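Lectin (Pleurotus ostreatus, PDB 6T0Q) probably recognises galactose-type sugars as a calcium-binding mushroom lectin built from two carbohydrate-binding-module-like beta domains. Local coordinates at residues V192-R196 and I289-L293; S256-A260 and W344-V349; A308-Q314 and E327-A333. All blocks are in the same frame, centred on the assembly; numbering follows the deposited sequence.

Contact 1 of 3, residues V192-R196 and I289-L293; sequences VLPLR and IATIL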
# COMPACT_ATOMS: atom_id res chain seq x y z
N VAL A 192 12.25 -11.34 -23.69
CA VAL A 192 11.21 -10.46 -23.16
C VAL A 192 11.71 -9.71 -21.93
O VAL A 192 11.48 -8.50 -21.78
CB VAL A 192 9.92 -11.25 -22.86
CG1 VAL A 192 10.19 -12.47 -21.92
CG2 VAL A 192 8.88 -10.33 -22.25
N LEU A 193 12.43 -10.41 -21.04
CA LEU A 193 13.05 -9.86 -19.85
C LEU A 193 14.36 -10.61 -19.62
O LEU A 193 14.48 -11.78 -20.02
CB LEU A 193 12.17 -10.02 -18.59
CG LEU A 193 10.90 -9.16 -18.53
CD1 LEU A 193 10.01 -9.62 -17.37
CD2 LEU A 193 11.28 -7.69 -18.37
N PRO A 194 15.34 -9.99 -18.97
CA PRO A 194 16.56 -10.73 -18.63
C PRO A 194 16.33 -11.62 -17.42
O PRO A 194 15.56 -11.28 -16.52
CB PRO A 194 17.57 -9.61 -18.31
CG PRO A 194 16.70 -8.53 -17.71
CD PRO A 194 15.41 -8.58 -18.54
N LEU A 195 16.98 -12.78 -17.42
CA LEU A 195 17.19 -13.52 -16.17
C LEU A 195 18.52 -13.17 -15.54
O LEU A 195 18.67 -13.27 -14.31
CB LEU A 195 17.10 -15.02 -16.42
CG LEU A 195 15.68 -15.51 -16.72
CD1 LEU A 195 15.70 -17.00 -16.98
CD2 LEU A 195 14.72 -15.15 -15.56
N ARG A 196 19.50 -12.77 -16.35
CA ARG A 196 20.68 -12.10 -15.83
C ARG A 196 20.24 -10.95 -14.92
O ARG A 196 19.36 -10.17 -15.28
CB ARG A 196 21.52 -11.57 -16.99
CG ARG A 196 22.75 -10.79 -16.58
CD ARG A 196 23.46 -10.22 -17.81
NE ARG A 196 23.73 -11.25 -18.82
CZ ARG A 196 24.93 -11.78 -19.03
NH1 ARG A 196 25.97 -11.38 -18.30
NH2 ARG A 196 25.10 -12.70 -19.97
N ILE A 289 13.23 -18.92 -10.17
CA ILE A 289 13.83 -17.65 -10.59
C ILE A 289 12.77 -16.88 -11.37
O ILE A 289 11.96 -17.48 -12.09
CB ILE A 289 15.11 -17.89 -11.43
CG1 ILE A 289 15.82 -16.58 -11.74
CG2 ILE A 289 14.80 -18.64 -12.72
CD1 ILE A 289 17.20 -16.81 -12.39
N ALA A 290 12.76 -15.56 -11.21
CA ALA A 290 11.77 -14.75 -11.90
C ALA A 290 12.28 -13.32 -12.03
O ALA A 290 13.08 -12.85 -11.22
CB ALA A 290 10.42 -14.74 -11.19
N THR A 291 11.80 -12.65 -13.07
CA THR A 291 12.03 -11.23 -13.28
C THR A 291 10.67 -10.62 -13.56
O THR A 291 9.89 -11.17 -14.34
CB THR A 291 12.99 -10.97 -14.44
OG1 THR A 291 14.23 -11.66 -14.20
CG2 THR A 291 13.27 -9.46 -14.60
N ILE A 292 10.38 -9.49 -12.92
CA ILE A 292 9.08 -8.85 -13.03
C ILE A 292 9.31 -7.38 -13.33
O ILE A 292 10.05 -6.71 -12.61
CB ILE A 292 8.25 -8.99 -11.74
CG1 ILE A 292 8.00 -10.46 -11.40
CG2 ILE A 292 6.92 -8.21 -11.87
CD1 ILE A 292 7.51 -10.65 -9.96
N LEU A 293 8.66 -6.86 -14.37
CA LEU A 293 8.68 -5.43 -14.65
C LEU A 293 7.27 -4.88 -14.53
O LEU A 293 6.34 -5.41 -15.15
CB LEU A 293 9.25 -5.13 -16.04
CG LEU A 293 9.55 -3.64 -16.25
CD1 LEU A 293 10.78 -3.49 -17.12
CD2 LEU A 293 8.38 -2.94 -16.90

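Contact 2 of 3, residues S256-A260 and W344-V349; sequences SYTVA and WGAGMV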
# COMPACT_ATOMS: atom_id res chain seq x y z
N SER A 256 9.31 -26.63 -16.29
CA SER A 256 10.57 -26.73 -17.00
C SER A 256 11.58 -25.76 -16.40
O SER A 256 11.24 -24.60 -16.15
CB SER A 256 10.39 -26.44 -18.50
OG SER A 256 11.65 -26.47 -19.14
N TYR A 257 12.80 -26.24 -16.18
CA TYR A 257 13.89 -25.35 -15.80
C TYR A 257 14.81 -25.06 -16.97
O TYR A 257 15.87 -24.45 -16.78
CB TYR A 257 14.67 -25.93 -14.61
CG TYR A 257 15.10 -27.39 -14.74
CD1 TYR A 257 16.32 -27.73 -15.30
CD2 TYR A 257 14.28 -28.42 -14.27
CE1 TYR A 257 16.73 -29.07 -15.40
CE2 TYR A 257 14.67 -29.75 -14.37
CZ TYR A 257 15.89 -30.07 -14.94
OH TYR A 257 16.27 -31.39 -15.04
N THR A 258 14.43 -25.46 -18.18
CA THR A 258 15.19 -25.09 -19.38
C THR A 258 14.41 -24.19 -20.33
O THR A 258 15.01 -23.57 -21.21
CB THR A 258 15.63 -26.34 -20.14
OG1 THR A 258 14.48 -27.13 -20.47
CG2 THR A 258 16.60 -27.17 -19.29
N VAL A 259 13.09 -24.10 -20.18
CA VAL A 259 12.26 -23.24 -21.00
C VAL A 259 11.42 -22.38 -20.05
O VAL A 259 10.54 -22.91 -19.36
CB VAL A 259 11.36 -24.04 -21.96
CG1 VAL A 259 10.46 -23.10 -22.76
CG2 VAL A 259 12.23 -24.91 -22.89
N ALA A 260 11.71 -21.08 -20.00
CA ALA A 260 11.01 -20.17 -19.10
C ALA A 260 9.65 -19.77 -19.68
O ALA A 260 9.43 -19.78 -20.89
CB ALA A 260 11.84 -18.91 -18.83
N TRP A 344 21.96 -25.43 -13.53
CA TRP A 344 21.07 -25.01 -14.62
C TRP A 344 21.81 -24.26 -15.72
O TRP A 344 21.41 -24.34 -16.89
CB TRP A 344 19.95 -24.15 -14.05
CG TRP A 344 19.30 -24.84 -12.87
CD1 TRP A 344 18.50 -25.95 -12.92
CD2 TRP A 344 19.44 -24.50 -11.49
NE1 TRP A 344 18.12 -26.30 -11.64
CE2 TRP A 344 18.68 -25.43 -10.75
CE3 TRP A 344 20.13 -23.49 -10.81
CZ2 TRP A 344 18.58 -25.38 -9.36
CZ3 TRP A 344 20.02 -23.43 -9.42
CH2 TRP A 344 19.25 -24.37 -8.71
N GLY A 345 22.88 -23.54 -15.40
CA GLY A 345 23.60 -22.86 -16.46
C GLY A 345 22.87 -21.62 -16.97
O GLY A 345 21.88 -21.15 -16.41
N ALA A 346 23.38 -21.09 -18.09
CA ALA A 346 22.89 -19.84 -18.65
C ALA A 346 22.04 -20.03 -19.90
O ALA A 346 21.64 -19.03 -20.51
CB ALA A 346 24.07 -18.91 -18.97
N GLY A 347 21.75 -21.28 -20.30
CA GLY A 347 21.08 -21.55 -21.56
C GLY A 347 19.56 -21.49 -21.58
O GLY A 347 18.96 -21.89 -22.57
N MET A 348 18.91 -21.00 -20.52
CA MET A 348 17.45 -20.89 -20.48
C MET A 348 16.87 -20.34 -21.79
O MET A 348 17.27 -19.28 -22.27
CB MET A 348 17.02 -19.99 -19.32
CG MET A 348 15.50 -19.98 -19.07
SD MET A 348 14.95 -21.48 -18.22
CE MET A 348 15.73 -21.23 -16.61
N VAL A 349 15.90 -21.06 -22.34
CA VAL A 349 15.14 -20.53 -23.47
C VAL A 349 14.12 -19.52 -22.95
O VAL A 349 13.22 -19.86 -22.18
CB VAL A 349 14.44 -21.66 -24.25
CG1 VAL A 349 13.59 -21.06 -25.37
CG2 VAL A 349 15.47 -22.66 -24.80
O HOH W 1 18.31 -23.86 -17.81
O HOH W 2 17.49 -24.27 -22.15
O HOH W 3 10.69 -19.85 -23.19

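Contact 3 of 3, residues A308-Q314 and E327-A333; sequences ASWKAIQ and EFGWESA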
# COMPACT_ATOMS: atom_id res chain seq x y z
N ALA A 308 16.80 -12.22 -1.90
CA ALA A 308 16.53 -12.45 -0.49
C ALA A 308 15.46 -11.52 0.08
O ALA A 308 15.08 -11.69 1.25
CB ALA A 308 17.82 -12.33 0.33
N SER A 309 14.95 -10.55 -0.69
CA SER A 309 13.86 -9.73 -0.20
C SER A 309 12.51 -10.43 -0.32
O SER A 309 11.53 -9.94 0.23
CB SER A 309 13.80 -8.39 -0.95
OG SER A 309 13.20 -8.52 -2.23
N TRP A 310 12.45 -11.56 -1.02
CA TRP A 310 11.23 -12.36 -1.04
C TRP A 310 11.07 -13.10 0.28
O TRP A 310 12.06 -13.49 0.90
CB TRP A 310 11.28 -13.36 -2.21
CG TRP A 310 11.11 -12.71 -3.57
CD1 TRP A 310 11.89 -11.73 -4.12
CD2 TRP A 310 10.10 -13.01 -4.53
NE1 TRP A 310 11.41 -11.40 -5.38
CE2 TRP A 310 10.32 -12.18 -5.66
CE3 TRP A 310 9.01 -13.90 -4.56
CZ2 TRP A 310 9.50 -12.21 -6.79
CZ3 TRP A 310 8.20 -13.93 -5.68
CH2 TRP A 310 8.45 -13.10 -6.78
N LYS A 311 9.83 -13.28 0.71
CA LYS A 311 9.55 -14.13 1.86
C LYS A 311 9.27 -15.56 1.39
O LYS A 311 8.78 -15.78 0.28
CB LYS A 311 8.35 -13.61 2.66
CG LYS A 311 8.53 -12.19 3.19
CD LYS A 311 9.89 -12.03 3.83
CE LYS A 311 9.80 -11.71 5.31
NZ LYS A 311 11.16 -11.65 5.90
N ALA A 312 9.59 -16.52 2.25
CA ALA A 312 9.52 -17.94 1.90
C ALA A 312 9.09 -18.74 3.11
O ALA A 312 9.32 -18.33 4.25
CB ALA A 312 10.88 -18.45 1.39
N ILE A 313 8.46 -19.90 2.88
CA ILE A 313 8.03 -20.76 3.98
C ILE A 313 8.05 -22.21 3.50
O ILE A 313 7.75 -22.49 2.34
CB ILE A 313 6.64 -20.33 4.51
CG1 ILE A 313 6.43 -20.86 5.93
CG2 ILE A 313 5.52 -20.80 3.59
CD1 ILE A 313 5.19 -20.31 6.61
N GLN A 314 8.39 -23.13 4.41
CA GLN A 314 8.58 -24.52 4.01
C GLN A 314 7.30 -25.35 4.06
O GLN A 314 7.11 -26.24 3.23
CB GLN A 314 9.67 -25.18 4.87
CG GLN A 314 11.03 -24.53 4.68
CD GLN A 314 12.11 -25.15 5.54
OE1 GLN A 314 12.06 -26.33 5.87
NE2 GLN A 314 13.11 -24.34 5.90
N GLU A 327 2.41 -12.47 7.50
CA GLU A 327 3.63 -13.12 7.08
C GLU A 327 4.53 -13.50 8.26
O GLU A 327 5.71 -13.80 8.06
CB GLU A 327 4.38 -12.24 6.08
CG GLU A 327 3.66 -12.19 4.73
CD GLU A 327 4.25 -11.19 3.76
OE1 GLU A 327 5.07 -10.34 4.19
OE2 GLU A 327 3.89 -11.26 2.57
N PHE A 328 3.98 -13.51 9.47
CA PHE A 328 4.75 -14.01 10.61
C PHE A 328 5.16 -15.45 10.36
O PHE A 328 4.37 -16.27 9.87
CB PHE A 328 3.93 -13.90 11.90
CG PHE A 328 4.70 -14.30 13.13
CD1 PHE A 328 4.75 -15.63 13.54
CD2 PHE A 328 5.38 -13.35 13.88
CE1 PHE A 328 5.46 -16.00 14.67
CE2 PHE A 328 6.10 -13.71 15.01
CZ PHE A 328 6.14 -15.03 15.41
N GLY A 329 6.41 -15.78 10.70
CA GLY A 329 6.91 -17.11 10.48
C GLY A 329 7.45 -17.40 9.09
O GLY A 329 8.04 -18.46 8.88
N TRP A 330 7.26 -16.50 8.13
CA TRP A 330 7.93 -16.62 6.84
C TRP A 330 9.36 -16.10 6.96
O TRP A 330 9.61 -15.09 7.63
CB TRP A 330 7.18 -15.83 5.76
CG TRP A 330 5.81 -16.36 5.39
CD1 TRP A 330 4.72 -16.49 6.22
CD2 TRP A 330 5.38 -16.81 4.10
NE1 TRP A 330 3.65 -17.00 5.52
CE2 TRP A 330 4.03 -17.20 4.21
CE3 TRP A 330 6.01 -16.92 2.85
CZ2 TRP A 330 3.29 -17.69 3.14
CZ3 TRP A 330 5.28 -17.42 1.78
CH2 TRP A 330 3.93 -17.80 1.93
N GLU A 331 10.29 -16.79 6.32
CA GLU A 331 11.70 -16.41 6.35
C GLU A 331 12.08 -15.64 5.09
O GLU A 331 11.38 -15.68 4.07
CB GLU A 331 12.59 -17.65 6.49
CG GLU A 331 12.44 -18.64 5.32
CD GLU A 331 13.38 -19.84 5.40
OE1 GLU A 331 14.42 -19.76 6.10
OE2 GLU A 331 13.08 -20.88 4.77
N SER A 332 13.21 -14.94 5.16
CA SER A 332 13.84 -14.43 3.95
C SER A 332 14.21 -15.59 3.03
O SER A 332 14.79 -16.59 3.48
CB SER A 332 15.10 -13.64 4.31
OG SER A 332 14.76 -12.44 4.96
N ALA A 333 13.87 -15.47 1.75
CA ALA A 333 14.28 -16.49 0.79
C ALA A 333 15.80 -16.58 0.73
O ALA A 333 16.51 -15.58 0.91
CB ALA A 333 13.72 -16.16 -0.61
O HOH W 4 13.01 -11.02 3.17

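Contact 1 of 3, residues V192-R196 and I289-L293
Thr291 of strand 289-293 meets the loop 192-196 through both branches of its side chain. From CB, which lies 3.3 Å from Pro194 O, the chain forks. OG1, placed beside the backbone N (chi1 -56°), donates to Pro194 O at 2.7 Å, approaching within the carbonyl plane, and OG1 lies 3.8 Å from Leu195 CD2. CG2, the branch anti to the backbone N, lies 3.5 Å from Pro194 O and 4.2 Å from Leu193 CB. The hydroxyl has a second partner in Ser198 OG, so this buried polar group is gripped from the loop on two counts. Strand 287-296 runs next to 229-239 in the antiparallel sheet of the second domain, and segment 192-196, in the loop before strand 199-202, runs along the face bearing Ile289, Thr291 and Leu293. Leucines flank the hydrogen bond on either side: Leu195 CD2 rests 4.2 Å from Ile289 CG1, while Leu193 forks over the strand, CD1 3.4 Å from Thr291 O and CD2 4.0 Å from Leu293 CB. Phe102 of strand 98-104 touches Leu193 and Leu293, and Leu293 also borders a bound N-acetylglucosamine of the glycan pocket.

Contact 2 of 3, residues S256-A260 and W344-V349
Tyr257 and Trp344 form an offset edge-to-face pair where two loops of the second beta domain meet near its calcium site, joined further on by a single beta bridge between Val259 and Val349. The indole presents its edge to the face of the phenol: the planes stand at 68°, and Trp344 CD1 comes within 3.7 Å of Tyr257 CD1. A chi1 of 49° sets the tyrosine ring between its own backbone N and carbonyl carbon. The indole is fixed by NE1, which bonds to the calcium ligand Asp239, and by stacking on Trp200.

Met348 fills the middle of the contact. CG leaves anti to the backbone N, then bends at chi2 and chi3 turn the thioether toward the backbone of 257-260; CG packs 3.8 Å from Ala260 CB, SD lies 3.4 Å from Tyr257 O and 3.5 Å from Thr258 C, and CE also approaches Tyr257 O. Val259 and Val349 lie side by side, pointing the same way.

The backbones are held by Val349 N donating to Thr258 O and Ala260 N donating to Val349 O, the first nearly straight at 171°. Ser256 OG accepts from the N atoms of Thr258 and Val259, an ST turn and ST motif that shape the loop ahead of the bridge. Three waters span the loops: one joins Tyr257 O to Trp344 O, the latter bond long at 3.3 Å, another Ala260 O to Val349 O, and the third donates to Thr258 O at 2.7 Å and Gly347 O at 2.8 Å.

Contact 3 of 3, residues A308-Q314 and E327-A333
The Trp330 indole carries Ile313 on one face and has the backbone of Lys311 and Ala312 at its edge, within a short antiparallel pairing of strands 311-313 and 331-338. Ile313 CG2 makes a CH-pi contact 3.6 Å from the centroid of the six-membered ring, only 5° off its normal, and CD1 reaches over the pyrrole part to NE1. This spread follows from chi1 of -159°: CG1 runs anti to the backbone N, leaving CG2 to stand over the benzene part. In the plane of the indole lie Lys311 C, Ala312 N and Phe328 O; Ala217 and Arg219 of strand 214-222 also touch the ring.

Ala312 and Glu331 are the hydrogen-bonded pair, with Ala312 N donating to Glu331 O at 2.7 Å and Glu331 N to Ala312 O at 2.8 Å. Lys311 and Ser332 form the neighbouring non-hydrogen-bonded pair; beyond it Ala333 N donates to Trp310 O, and Trp310 CB and Ala333 CB lie 4.0 Å apart. A type II turn from Glu327 to Trp330, with Gly329 at positive phi, leads into strand 331-338. The carboxylates bond outside the segments, Glu327 OE2 to Arg219 in a salt bridge and Glu331 OE1 to Ser204, while Glu331 OE2 comes within 3.6 Å of Gln314 NE2. One water donates to Ala308 O, bonds to Ser332 OG at 2.9 Å and weakly accepts from Lys311 NZ at 3.4 Å.

Contact 1 is the buried member of the set, contact 2 lies at the surface and contact 3 is partly buried. Contacts 1 and 2 meet directly, Leu195 CD1 packing 3.6 Å from Met348 CG, and both border strand 229-239, on which Leu235 touches Leu195 and Ala260. Contact 3 belongs to the other sheet of the domain, but Trp310 CZ2 approaches Ile292 CD1 of contact 1 at 4.1 Å. Chemistry changes with place: leucines around one buried hydroxyl in contact 1, backbone bonds and bridging waters near calcium in contact 2, and a strand ladder beside an aromatic face in contact 3. Contacts 2 and 3 do not touch.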